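Local coordinates for protein aldo-keto reductase 1 (Coptotermes gestroi, PDB 5KET) that probably reduces carbonyl compounds with NADPH as cofactor, binding NADP on a barrel of the aldo-keto reductase family, at residues 28-32 with 231-235; 55-59 with 130-134; 202-207 with 271-277. All blocks are in the same frame, centred on the assembly; numbering follows the deposited sequence.

Contact 1: 28-32 with 231-235; sequences GTWQS and VIKAR. With NAP (NADP nicotinamide-adenine-dinucleotide phosphate), chain C.
The indole of Trp30 forms a flat wall between the bound NADP and the side chains of Val231 and Arg235. The C5N-C6N edge of the nicotinamide comes over one face near its rim, NAP C5N lying 3.4 Å from Trp30 CE3. On the opposite face the aliphatic start of Gln31 folds back, with its CG 3.2 Å above the indole plane. Two groups meet the edges. In the ring plane, the phosphate oxygen NAP O2N is 3.7 Å from Trp30 CZ3, and near that plane Arg235 NH2 is 4.2 Å from Trp30 NE1. The guanidinium stands upright to the indole, their planes 90° apart, so the two do not stack. Val231 approaches obliquely, its CG1 4.4 Å from Trp30 CZ2, and it also touches the end of Gln31, with Gln31 CD 3.8 Å from the same methyl.

The segment 28-32 leaves the first strand of the barrel, 27-28, and helix 228-234 follows the seventh, 216-220. The contact thus spans the cofactor cleft of an (alpha/beta)8 barrel, where the loop after the seventh strand is probably the one that clasps the cofactor, as in relatives. With CG anti to its backbone N (chi1 179°), the Trp30 side chain runs out from the strand end toward that helix. Tryptophan suits this place because a broad apolar face can take the edge of the nicotinamide, while the far end of the indole reaches toward the Val231 methyl. Replacing the indole by the methyl of an alanine would probably leave the C5N edge of the nicotinamide without its apolar cover and open a gap beside Val231. Trp30 also meets the rings of Tyr58 and Phe320, while Thr29 OG1 is hydrogen-bonded to Asp53 O.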
loop_
_atom_site.group_PDB
_atom_site.type_symbol
_atom_site.label_atom_id
_atom_site.label_comp_id
_atom_site.label_asym_id
_atom_site.label_seq_id
_atom_site.Cartn_x
_atom_site.Cartn_y
_atom_site.Cartn_z
ATOM N N GLY A 28 -3.898 7.243 1.958
ATOM C CA GLY A 28 -2.758 6.659 2.616
ATOM C C GLY A 28 -2.467 7.321 3.950
ATOM O O GLY A 28 -2.755 8.498 4.168
ATOM N N THR A 29 -1.860 6.545 4.860
ATOM C CA THR A 29 -1.557 7.019 6.209
ATOM C C THR A 29 -0.083 6.875 6.567
ATOM O O THR A 29 0.280 6.968 7.747
ATOM C CB THR A 29 -2.414 6.295 7.243
ATOM O OG1 THR A 29 -2.230 4.880 7.118
ATOM C CG2 THR A 29 -3.872 6.633 7.033
ATOM N N TRP A 30 0.779 6.665 5.580
ATOM C CA TRP A 30 2.207 6.650 5.828
ATOM C C TRP A 30 2.883 7.808 5.082
ATOM O O TRP A 30 2.805 7.917 3.850
ATOM C CB TRP A 30 2.803 5.296 5.436
ATOM C CG TRP A 30 4.284 5.193 5.643
ATOM C CD1 TRP A 30 4.931 4.723 6.746
ATOM C CD2 TRP A 30 5.307 5.573 4.706
ATOM N NE1 TRP A 30 6.298 4.791 6.555
ATOM C CE2 TRP A 30 6.548 5.305 5.312
ATOM C CE3 TRP A 30 5.291 6.114 3.421
ATOM C CZ2 TRP A 30 7.779 5.574 4.657
ATOM C CZ3 TRP A 30 6.525 6.384 2.773
ATOM C CH2 TRP A 30 7.733 6.111 3.399
ATOM N N GLN A 31 3.500 8.705 5.841
ATOM C CA GLN A 31 3.444 8.600 7.284
ATOM C C GLN A 31 2.607 9.692 7.891
ATOM O O GLN A 31 2.939 10.878 7.839
ATOM C CB GLN A 31 4.817 8.658 7.883
ATOM C CG GLN A 31 5.865 8.106 7.024
ATOM C CD GLN A 31 7.189 8.367 7.647
ATOM O OE1 GLN A 31 7.906 9.229 7.203
ATOM N NE2 GLN A 31 7.508 7.659 8.716
ATOM N N SER A 32 1.521 9.265 8.499
ATOM C CA SER A 32 0.596 10.177 9.147
ATOM C C SER A 32 0.677 9.906 10.638
ATOM O O SER A 32 0.160 8.866 11.107
ATOM C CB SER A 32 -0.814 9.977 8.594
ATOM O OG SER A 32 -0.825 10.301 7.209
ATOM N N VAL A 231 12.569 11.245 4.606
ATOM C CA VAL A 231 12.344 10.118 5.511
ATOM C C VAL A 231 13.476 9.105 5.418
ATOM O O VAL A 231 13.894 8.533 6.431
ATOM C CB VAL A 231 10.991 9.445 5.231
ATOM C CG1 VAL A 231 10.710 8.411 6.319
ATOM C CG2 VAL A 231 9.877 10.485 5.132
ATOM N N ILE A 232 13.968 8.838 4.206
ATOM C CA ILE A 232 15.090 7.913 4.053
ATOM C C ILE A 232 16.323 8.457 4.752
ATOM O O ILE A 232 17.066 7.709 5.397
ATOM C CB ILE A 232 15.367 7.629 2.565
ATOM C CG1 ILE A 232 14.093 7.224 1.836
ATOM C CG2 ILE A 232 16.323 6.493 2.391
ATOM C CD1 ILE A 232 14.340 6.858 0.373
ATOM N N LYS A 233 16.572 9.765 4.636
ATOM C CA LYS A 233 17.693 10.357 5.356
ATOM C C LYS A 233 17.452 10.402 6.861
ATOM O O LYS A 233 18.419 10.422 7.629
ATOM C CB LYS A 233 17.987 11.765 4.831
ATOM N N ALA A 234 16.191 10.436 7.300
ATOM C CA ALA A 234 15.902 10.423 8.731
ATOM C C ALA A 234 16.264 9.075 9.336
ATOM O O ALA A 234 16.947 9.004 10.367
ATOM C CB ALA A 234 14.431 10.754 8.975
ATOM N N ARG A 235 15.802 7.993 8.712
ATOM C CA ARG A 235 16.369 6.678 8.954
ATOM C C ARG A 235 17.824 6.653 8.475
ATOM O O ARG A 235 18.298 7.555 7.777
ATOM C CB ARG A 235 15.545 5.601 8.247
ATOM C CG ARG A 235 14.153 5.397 8.825
ATOM C CD ARG A 235 13.073 5.673 7.791
ATOM N NE ARG A 235 11.759 5.806 8.409
ATOM C CZ ARG A 235 10.827 4.863 8.413
ATOM N NH1 ARG A 235 11.054 3.696 7.822
ATOM N NH2 ARG A 235 9.662 5.090 9.008
HETATM P PA NAP C . 2.302 9.751 -2.230
HETATM O O1A NAP C . 1.029 9.710 -1.399
HETATM O O2A NAP C . 2.320 9.681 -3.578
HETATM O O5B NAP C . 3.215 11.026 -1.629
HETATM C C5B NAP C . 2.438 11.678 -0.654
HETATM C C4B NAP C . 3.229 12.927 -0.286
HETATM O O4B NAP C . 2.897 13.946 -1.201
HETATM C C3B NAP C . 2.950 13.402 1.167
HETATM O O3B NAP C . 4.126 13.918 1.714
HETATM C C2B NAP C . 1.941 14.562 0.979
HETATM O O2B NAP C . 2.210 15.649 1.745
HETATM C C1B NAP C . 2.117 14.940 -0.546
HETATM N N9A NAP C . 0.828 15.024 -1.223
HETATM C C8A NAP C . -0.309 14.224 -1.011
HETATM N N7A NAP C . -1.346 14.578 -1.806
HETATM C C5A NAP C . -0.852 15.657 -2.562
HETATM C C6A NAP C . -1.435 16.451 -3.559
HETATM N N6A NAP C . -2.730 16.242 -3.960
HETATM N N1A NAP C . -0.737 17.462 -4.164
HETATM C C2A NAP C . 0.563 17.625 -3.717
HETATM N N3A NAP C . 1.256 16.949 -2.779
HETATM C C4A NAP C . 0.500 15.945 -2.208
HETATM O O3 NAP C . 3.046 8.382 -1.806
HETATM P PN NAP C . 3.083 7.965 -0.287
HETATM O O1N NAP C . 2.623 8.952 0.696
HETATM O O2N NAP C . 4.308 7.111 -0.071
HETATM O O5D NAP C . 1.845 6.696 -0.224
HETATM C C5D NAP C . 1.502 6.605 1.079
HETATM C C4D NAP C . 0.591 5.439 1.231
HETATM O O4D NAP C . 1.156 4.383 0.453
HETATM C C3D NAP C . 0.737 5.017 2.703
HETATM O O3D NAP C . -0.332 5.452 3.426
HETATM C C2D NAP C . 0.661 3.524 2.635
HETATM O O2D NAP C . -0.640 3.114 2.687
HETATM C C1D NAP C . 1.177 3.195 1.221
HETATM N N1N NAP C . 2.557 2.693 1.448
HETATM C C2N NAP C . 2.783 1.354 1.353
HETATM C C3N NAP C . 4.041 0.852 1.588
HETATM C C7N NAP C . 4.244 -0.579 1.458
HETATM O O7N NAP C . 3.309 -1.388 1.316
HETATM N N7N NAP C . 5.542 -1.030 1.505
HETATM C C4N NAP C . 5.102 1.701 1.948
HETATM C C5N NAP C . 4.850 3.052 2.055
HETATM C C6N NAP C . 3.586 3.555 1.814
HETATM P P2B NAP C . 1.081 16.121 3.048
HETATM O O1X NAP C . 1.144 14.838 3.864
HETATM O O2X NAP C . 1.623 17.385 3.657
HETATM O O3X NAP C . -0.221 16.139 2.249
#

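Contact 2: 55-59 with 130-134. With NAP (NADP nicotinamide-adenine-dinucleotide phosphate), chain C.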
loop_
_atom_site.group_PDB
_atom_site.type_symbol
_atom_site.label_atom_id
_atom_site.label_comp_id
_atom_site.label_asym_id
_atom_site.label_seq_id
_atom_site.Cartn_x
_atom_site.Cartn_y
_atom_site.Cartn_z
ATOM N N ALA A 55 -1.408 0.325 8.468
ATOM C CA ALA A 55 -0.539 -0.816 8.704
ATOM C C ALA A 55 -0.141 -0.808 10.167
ATOM O O ALA A 55 -0.154 0.236 10.824
ATOM C CB ALA A 55 0.698 -0.779 7.809
ATOM N N PHE A 56 0.206 -1.992 10.672
ATOM C CA PHE A 56 0.622 -2.057 12.064
ATOM C C PHE A 56 1.947 -1.342 12.258
ATOM O O PHE A 56 2.200 -0.786 13.335
ATOM C CB PHE A 56 0.700 -3.512 12.544
ATOM C CG PHE A 56 1.195 -3.650 13.962
ATOM C CD1 PHE A 56 0.320 -3.667 15.054
ATOM C CD2 PHE A 56 2.541 -3.758 14.202
ATOM C CE1 PHE A 56 0.805 -3.776 16.362
ATOM C CE2 PHE A 56 3.032 -3.874 15.469
ATOM C CZ PHE A 56 2.172 -3.887 16.567
ATOM N N MET A 57 2.788 -1.327 11.225
ATOM C CA MET A 57 4.083 -0.683 11.342
ATOM C C MET A 57 4.020 0.838 11.191
ATOM O O MET A 57 5.036 1.506 11.408
ATOM C CB MET A 57 5.047 -1.290 10.322
ATOM C CG MET A 57 6.505 -1.148 10.735
ATOM S SD MET A 57 7.569 -2.495 10.215
ATOM C CE MET A 57 7.123 -3.779 11.385
ATOM N N TYR A 58 2.862 1.408 10.846
ATOM C CA TYR A 58 2.748 2.860 10.759
ATOM C C TYR A 58 2.436 3.514 12.096
ATOM O O TYR A 58 2.583 4.734 12.216
ATOM C CB TYR A 58 1.665 3.271 9.755
ATOM C CG TYR A 58 1.875 2.746 8.355
ATOM C CD1 TYR A 58 3.096 2.230 7.963
ATOM C CD2 TYR A 58 0.850 2.772 7.423
ATOM C CE1 TYR A 58 3.291 1.743 6.690
ATOM C CE2 TYR A 58 1.036 2.285 6.142
ATOM C CZ TYR A 58 2.263 1.772 5.784
ATOM O OH TYR A 58 2.477 1.282 4.516
ATOM N N GLN A 59 1.992 2.739 13.085
ATOM C CA GLN A 59 1.704 3.243 14.431
ATOM C C GLN A 59 0.701 4.399 14.414
ATOM O O GLN A 59 0.848 5.390 15.131
ATOM C CB GLN A 59 2.994 3.653 15.145
ATOM C CG GLN A 59 4.003 2.538 15.295
ATOM C CD GLN A 59 5.393 3.074 15.562
ATOM O OE1 GLN A 59 6.297 2.336 15.945
ATOM N NE2 GLN A 59 5.574 4.371 15.356
ATOM N N ASP A 130 6.868 -7.583 20.551
ATOM C CA ASP A 130 5.608 -7.248 19.893
ATOM C C ASP A 130 5.664 -5.834 19.320
ATOM O O ASP A 130 5.332 -5.611 18.149
ATOM C CB ASP A 130 4.455 -7.432 20.892
ATOM C CG ASP A 130 3.075 -7.168 20.286
ATOM O OD1 ASP A 130 2.960 -6.405 19.300
ATOM O OD2 ASP A 130 2.098 -7.784 20.775
ATOM N N ASP A 131 6.129 -4.875 20.119
ATOM C CA ASP A 131 6.219 -3.476 19.708
ATOM C C ASP A 131 7.616 -3.114 19.216
ATOM O O ASP A 131 8.071 -1.984 19.420
ATOM C CB ASP A 131 5.800 -2.572 20.868
ATOM N N ASN A 132 8.300 -4.055 18.562
ATOM C CA ASN A 132 9.692 -3.903 18.128
ATOM C C ASN A 132 9.745 -4.063 16.610
ATOM O O ASN A 132 10.141 -5.107 16.087
ATOM C CB ASN A 132 10.577 -4.914 18.819
ATOM C CG ASN A 132 12.043 -4.525 18.788
ATOM O OD1 ASN A 132 12.921 -5.375 18.737
ATOM N ND2 ASN A 132 12.315 -3.240 18.824
ATOM N N LEU A 133 9.347 -3.003 15.905
ATOM C CA LEU A 133 9.197 -3.105 14.453
ATOM C C LEU A 133 10.530 -3.291 13.738
ATOM O O LEU A 133 10.565 -3.858 12.641
ATOM C CB LEU A 133 8.497 -1.865 13.922
ATOM C CG LEU A 133 7.282 -1.417 14.733
ATOM C CD1 LEU A 133 6.844 -0.084 14.219
ATOM C CD2 LEU A 133 6.144 -2.420 14.636
ATOM N N TRP A 134 11.628 -2.819 14.335
ATOM C CA TRP A 134 12.965 -2.941 13.755
ATOM C C TRP A 134 13.852 -3.550 14.828
ATOM O O TRP A 134 14.417 -2.836 15.671
ATOM C CB TRP A 134 13.494 -1.591 13.283
ATOM C CG TRP A 134 12.487 -0.853 12.481
ATOM C CD1 TRP A 134 11.633 0.110 12.925
ATOM C CD2 TRP A 134 12.201 -1.042 11.094
ATOM N NE1 TRP A 134 10.838 0.544 11.898
ATOM C CE2 TRP A 134 11.165 -0.148 10.761
ATOM C CE3 TRP A 134 12.724 -1.876 10.098
ATOM C CZ2 TRP A 134 10.636 -0.064 9.470
ATOM C CZ3 TRP A 134 12.202 -1.788 8.813
ATOM C CH2 TRP A 134 11.166 -0.892 8.514
HETATM P PA NAP C . 2.302 9.751 -2.230
HETATM O O1A NAP C . 1.029 9.710 -1.399
HETATM O O2A NAP C . 2.320 9.681 -3.578
HETATM O O5B NAP C . 3.215 11.026 -1.629
HETATM C C5B NAP C . 2.438 11.678 -0.654
HETATM C C4B NAP C . 3.229 12.927 -0.286
HETATM O O4B NAP C . 2.897 13.946 -1.201
HETATM C C3B NAP C . 2.950 13.402 1.167
HETATM O O3B NAP C . 4.126 13.918 1.714
HETATM C C2B NAP C . 1.941 14.562 0.979
HETATM O O2B NAP C . 2.210 15.649 1.745
HETATM C C1B NAP C . 2.117 14.940 -0.546
HETATM N N9A NAP C . 0.828 15.024 -1.223
HETATM C C8A NAP C . -0.309 14.224 -1.011
HETATM N N7A NAP C . -1.346 14.578 -1.806
HETATM C C5A NAP C . -0.852 15.657 -2.562
HETATM C C6A NAP C . -1.435 16.451 -3.559
HETATM N N6A NAP C . -2.730 16.242 -3.960
HETATM N N1A NAP C . -0.737 17.462 -4.164
HETATM C C2A NAP C . 0.563 17.625 -3.717
HETATM N N3A NAP C . 1.256 16.949 -2.779
HETATM C C4A NAP C . 0.500 15.945 -2.208
HETATM O O3 NAP C . 3.046 8.382 -1.806
HETATM P PN NAP C . 3.083 7.965 -0.287
HETATM O O1N NAP C . 2.623 8.952 0.696
HETATM O O2N NAP C . 4.308 7.111 -0.071
HETATM O O5D NAP C . 1.845 6.696 -0.224
HETATM C C5D NAP C . 1.502 6.605 1.079
HETATM C C4D NAP C . 0.591 5.439 1.231
HETATM O O4D NAP C . 1.156 4.383 0.453
HETATM C C3D NAP C . 0.737 5.017 2.703
HETATM O O3D NAP C . -0.332 5.452 3.426
HETATM C C2D NAP C . 0.661 3.524 2.635
HETATM O O2D NAP C . -0.640 3.114 2.687
HETATM C C1D NAP C . 1.177 3.195 1.221
HETATM N N1N NAP C . 2.557 2.693 1.448
HETATM C C2N NAP C . 2.783 1.354 1.353
HETATM C C3N NAP C . 4.041 0.852 1.588
HETATM C C7N NAP C . 4.244 -0.579 1.458
HETATM O O7N NAP C . 3.309 -1.388 1.316
HETATM N N7N NAP C . 5.542 -1.030 1.505
HETATM C C4N NAP C . 5.102 1.701 1.948
HETATM C C5N NAP C . 4.850 3.052 2.055
HETATM C C6N NAP C . 3.586 3.555 1.814
HETATM P P2B NAP C . 1.081 16.121 3.048
HETATM O O1X NAP C . 1.144 14.838 3.864
HETATM O O2X NAP C . 1.623 17.385 3.657
HETATM O O3X NAP C . -0.221 16.139 2.249
#
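Leu133 overlaps three side chains of the segment 55-59 with its CB and both of its methyls. Its CD2 rests obliquely against the Phe56 ring, 3.5 Å from CE2 of that phenylalanine. Its CB meets the methyl of Met57, CE lying 3.5 Å away, and its CD1 is 3.7 Å from Met57 CG, so the methionine runs alongside the leucine in the opposite direction. Gln59 crosses the same CD1 with its chain, 3.7 Å from Gln59 CD. A forked aliphatic residue suits this spot, since its two methyls diverge, CD2 to the Phe56 ring and CD1 to Met57 CG and the Gln59 chain.

Beyond Leu133 the flexible thioether continues to Trp134. Met57 SD sits over one face of the indole, 4.4 Å from the centroid of the six-membered ring and 26° off its normal, a Met-aromatic contact. The bends at chi2 (147°) and chi3 (-76°) turn the methyl back onto Leu133 while the sulfur stays over the tryptophan. Phe56 also makes an edge-to-face pair with Phe101 of helix 98-109.

Tyr58 turns the other way, its ring lying over Ala55 CB and its OH 3.2 Å from NAP C2N and hydrogen-bonded to Lys87 NZ. The contact sets the turn that carries Tyr58, the predicted proton donor, beside the loop between strands 124-125 and 144-145, near His120, predicted to bind substrate: the active-site rim of an aldo-keto reductase barrel.

Contact 3: 202-207 with 271-277; sequences QQRELV and HCMQRDI
The backbones come close at two places, with CA atoms 7.9 Å apart at Gln202 and Cys272 and 8.5 Å apart at Val207 and Ile277. Gln203 is the N-cap residue of one helix, while the other ends at Met273 and runs into a type I turn that closes at Asp276. The side chains of Arg204 and Arg275 bridge the gap between these two sites.

Their guanidinium groups lie nearly flat on one another, centres 3.6 Å apart and planes at 25°. Two like charges so close would probably repel, and the salt bridge from Arg204 NH1 to Asp309 OD1 is likely to offset part of that. Bends at chi2 (-68°) and chi3 (-36°) curl Arg204 over the other group. The opposite face of the Arg275 guanidinium rests on Ile277 CD1, 3.3 Å from its plane, while its edge is turned to Gln202 O. Arginine, a flexible chain with a flat head, suits a place where a planar group must fit between a second arginine and a methyl.

Beside the stack, Val207 CG2 packs on Ile277 CD1 at 3.8 Å, a pair of beta-branched side chains. At the other end, His271 CE1 lies 3.9 Å from Gln202 CD, the two side chains crossing at about a right angle. The contact joins helix 204-212 to the end of helix 264-273 before strand 278-279, with helix 302-310 contributing Asp309 and packing Val305 and Leu308 against His271.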
loop_
_atom_site.group_PDB
_atom_site.type_symbol
_atom_site.label_atom_id
_atom_site.label_comp_id
_atom_site.label_asym_id
_atom_site.label_seq_id
_atom_site.Cartn_x
_atom_site.Cartn_y
_atom_site.Cartn_z
ATOM N N GLN A 202 5.488 2.530 -13.692
ATOM C CA GLN A 202 4.124 2.111 -14.004
ATOM C C GLN A 202 3.874 0.620 -13.786
ATOM O O GLN A 202 2.706 0.211 -13.725
ATOM C CB GLN A 202 3.785 2.482 -15.448
ATOM C CG GLN A 202 3.692 3.970 -15.673
ATOM C CD GLN A 202 3.642 4.351 -17.132
ATOM O OE1 GLN A 202 4.061 5.445 -17.511
ATOM N NE2 GLN A 202 3.140 3.455 -17.964
ATOM N N GLN A 203 4.926 -0.195 -13.674
ATOM C CA GLN A 203 4.796 -1.623 -13.388
ATOM C C GLN A 203 3.889 -2.301 -14.408
ATOM O O GLN A 203 3.060 -3.145 -14.061
ATOM C CB GLN A 203 4.295 -1.873 -11.957
ATOM C CG GLN A 203 5.223 -1.369 -10.864
ATOM C CD GLN A 203 5.990 -2.482 -10.172
ATOM O OE1 GLN A 203 6.553 -3.366 -10.827
ATOM N NE2 GLN A 203 6.044 -2.429 -8.839
ATOM N N ARG A 204 4.054 -1.918 -15.680
ATOM C CA ARG A 204 3.273 -2.523 -16.757
ATOM C C ARG A 204 3.263 -4.038 -16.647
ATOM O O ARG A 204 2.202 -4.673 -16.693
ATOM C CB ARG A 204 3.834 -2.113 -18.124
ATOM C CG ARG A 204 4.390 -0.728 -18.196
ATOM C CD ARG A 204 3.295 0.270 -18.057
ATOM N NE ARG A 204 2.096 -0.193 -18.713
ATOM C CZ ARG A 204 1.043 0.568 -18.934
ATOM N NH1 ARG A 204 1.037 1.835 -18.554
ATOM N NH2 ARG A 204 -0.017 0.059 -19.534
ATOM N N GLU A 205 4.448 -4.628 -16.478
ATOM C CA GLU A 205 4.575 -6.079 -16.517
ATOM C C GLU A 205 3.902 -6.734 -15.317
ATOM O O GLU A 205 3.223 -7.756 -15.459
ATOM C CB GLU A 205 6.048 -6.461 -16.586
ATOM C CG GLU A 205 6.672 -6.145 -17.915
ATOM C CD GLU A 205 8.104 -6.622 -18.010
ATOM O OE1 GLU A 205 8.907 -6.305 -17.102
ATOM O OE2 GLU A 205 8.413 -7.341 -18.984
ATOM N N LEU A 206 4.075 -6.165 -14.128
ATOM C CA LEU A 206 3.506 -6.807 -12.956
ATOM C C LEU A 206 1.993 -6.636 -12.903
ATOM O O LEU A 206 1.291 -7.544 -12.445
ATOM C CB LEU A 206 4.167 -6.257 -11.695
ATOM C CG LEU A 206 3.777 -6.919 -10.373
ATOM C CD1 LEU A 206 3.709 -8.447 -10.501
ATOM C CD2 LEU A 206 4.759 -6.513 -9.279
ATOM N N VAL A 207 1.466 -5.501 -13.377
ATOM C CA VAL A 207 0.014 -5.328 -13.406
ATOM C C VAL A 207 -0.613 -6.353 -14.338
ATOM O O VAL A 207 -1.558 -7.063 -13.971
ATOM C CB VAL A 207 -0.362 -3.895 -13.823
ATOM C CG1 VAL A 207 -1.848 -3.827 -14.154
ATOM C CG2 VAL A 207 -0.022 -2.911 -12.722
ATOM N N HIS A 271 -4.076 8.616 -14.328
ATOM C CA HIS A 271 -3.399 7.682 -15.215
ATOM C C HIS A 271 -3.370 6.282 -14.626
ATOM O O HIS A 271 -3.554 5.292 -15.345
ATOM C CB HIS A 271 -1.972 8.125 -15.516
ATOM C CG HIS A 271 -1.314 7.273 -16.557
ATOM N ND1 HIS A 271 0.051 7.172 -16.700
ATOM C CD2 HIS A 271 -1.850 6.472 -17.511
ATOM C CE1 HIS A 271 0.330 6.348 -17.696
ATOM N NE2 HIS A 271 -0.807 5.912 -18.206
ATOM N N CYS A 272 -3.123 6.176 -13.323
ATOM C CA CYS A 272 -3.200 4.875 -12.679
ATOM C C CYS A 272 -4.624 4.337 -12.705
ATOM O O CYS A 272 -4.855 3.182 -13.084
ATOM C CB CYS A 272 -2.691 4.974 -11.246
ATOM S SG CYS A 272 -1.031 5.611 -11.112
ATOM N N MET A 273 -5.596 5.168 -12.319
ATOM C CA MET A 273 -6.951 4.669 -12.118
ATOM C C MET A 273 -7.549 4.127 -13.409
ATOM O O MET A 273 -8.258 3.117 -13.397
ATOM C CB MET A 273 -7.842 5.770 -11.555
ATOM C CG MET A 273 -7.297 6.431 -10.321
ATOM S SD MET A 273 -7.901 8.120 -10.231
ATOM C CE MET A 273 -9.474 7.853 -9.472
ATOM N N GLN A 274 -7.276 4.779 -14.532
ATOM C CA GLN A 274 -7.874 4.278 -15.757
ATOM C C GLN A 274 -7.246 2.983 -16.236
ATOM O O GLN A 274 -7.697 2.445 -17.255
ATOM C CB GLN A 274 -7.795 5.328 -16.858
ATOM C CG GLN A 274 -8.730 6.517 -16.667
ATOM C CD GLN A 274 -8.426 7.622 -17.655
ATOM O OE1 GLN A 274 -7.681 7.393 -18.614
ATOM N NE2 GLN A 274 -9.023 8.816 -17.458
ATOM N N ARG A 275 -6.218 2.477 -15.556
ATOM C CA ARG A 275 -5.736 1.123 -15.785
ATOM C C ARG A 275 -6.388 0.131 -14.830
ATOM O O ARG A 275 -5.848 -0.962 -14.610
ATOM C CB ARG A 275 -4.204 1.069 -15.670
ATOM C CG ARG A 275 -3.490 2.257 -16.298
ATOM C CD ARG A 275 -2.106 1.904 -16.837
ATOM N NE ARG A 275 -1.113 1.709 -15.788
ATOM C CZ ARG A 275 -0.412 0.598 -15.616
ATOM N NH1 ARG A 275 -0.590 -0.442 -16.420
ATOM N NH2 ARG A 275 0.473 0.523 -14.637
ATOM N N ASP A 276 -7.542 0.502 -14.266
ATOM C CA ASP A 276 -8.236 -0.272 -13.234
ATOM C C ASP A 276 -7.330 -0.532 -12.037
ATOM O O ASP A 276 -7.355 -1.611 -11.446
ATOM C CB ASP A 276 -8.800 -1.580 -13.793
ATOM C CG ASP A 276 -9.999 -1.349 -14.708
ATOM O OD1 ASP A 276 -10.562 -0.227 -14.680
ATOM O OD2 ASP A 276 -10.383 -2.284 -15.448
ATOM N N ILE A 277 -6.540 0.475 -11.669
ATOM C CA ILE A 277 -5.565 0.382 -10.585
ATOM C C ILE A 277 -6.036 1.254 -9.429
ATOM O O ILE A 277 -6.241 2.460 -9.598
ATOM C CB ILE A 277 -4.167 0.818 -11.046
ATOM C CG1 ILE A 277 -3.578 -0.200 -12.019
ATOM C CG2 ILE A 277 -3.265 1.053 -9.845
ATOM C CD1 ILE A 277 -2.191 0.178 -12.508
#

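Contacts 1 and 2 are surface contacts, while contact 3 is partly buried. The first two share the cofactor: both touch NADP, and they meet each other where Trp30 CD1 lies 3.3 Å from Tyr58 CD1. Along the chain, contact 2 is nested inside the loop closed by contact 1. Contact 2 is aromatic, aliphatic and thioether; contact 1 sets an indole among polar side chains and a methyl, as suits loops and a helix end at the mouth of the barrel. Contact 3, its centre about 24 Å from that of contact 1 and 29 Å from that of contact 2, touches neither; it joins outer helices of the barrel and relies on stacked arginines with one aliphatic pair.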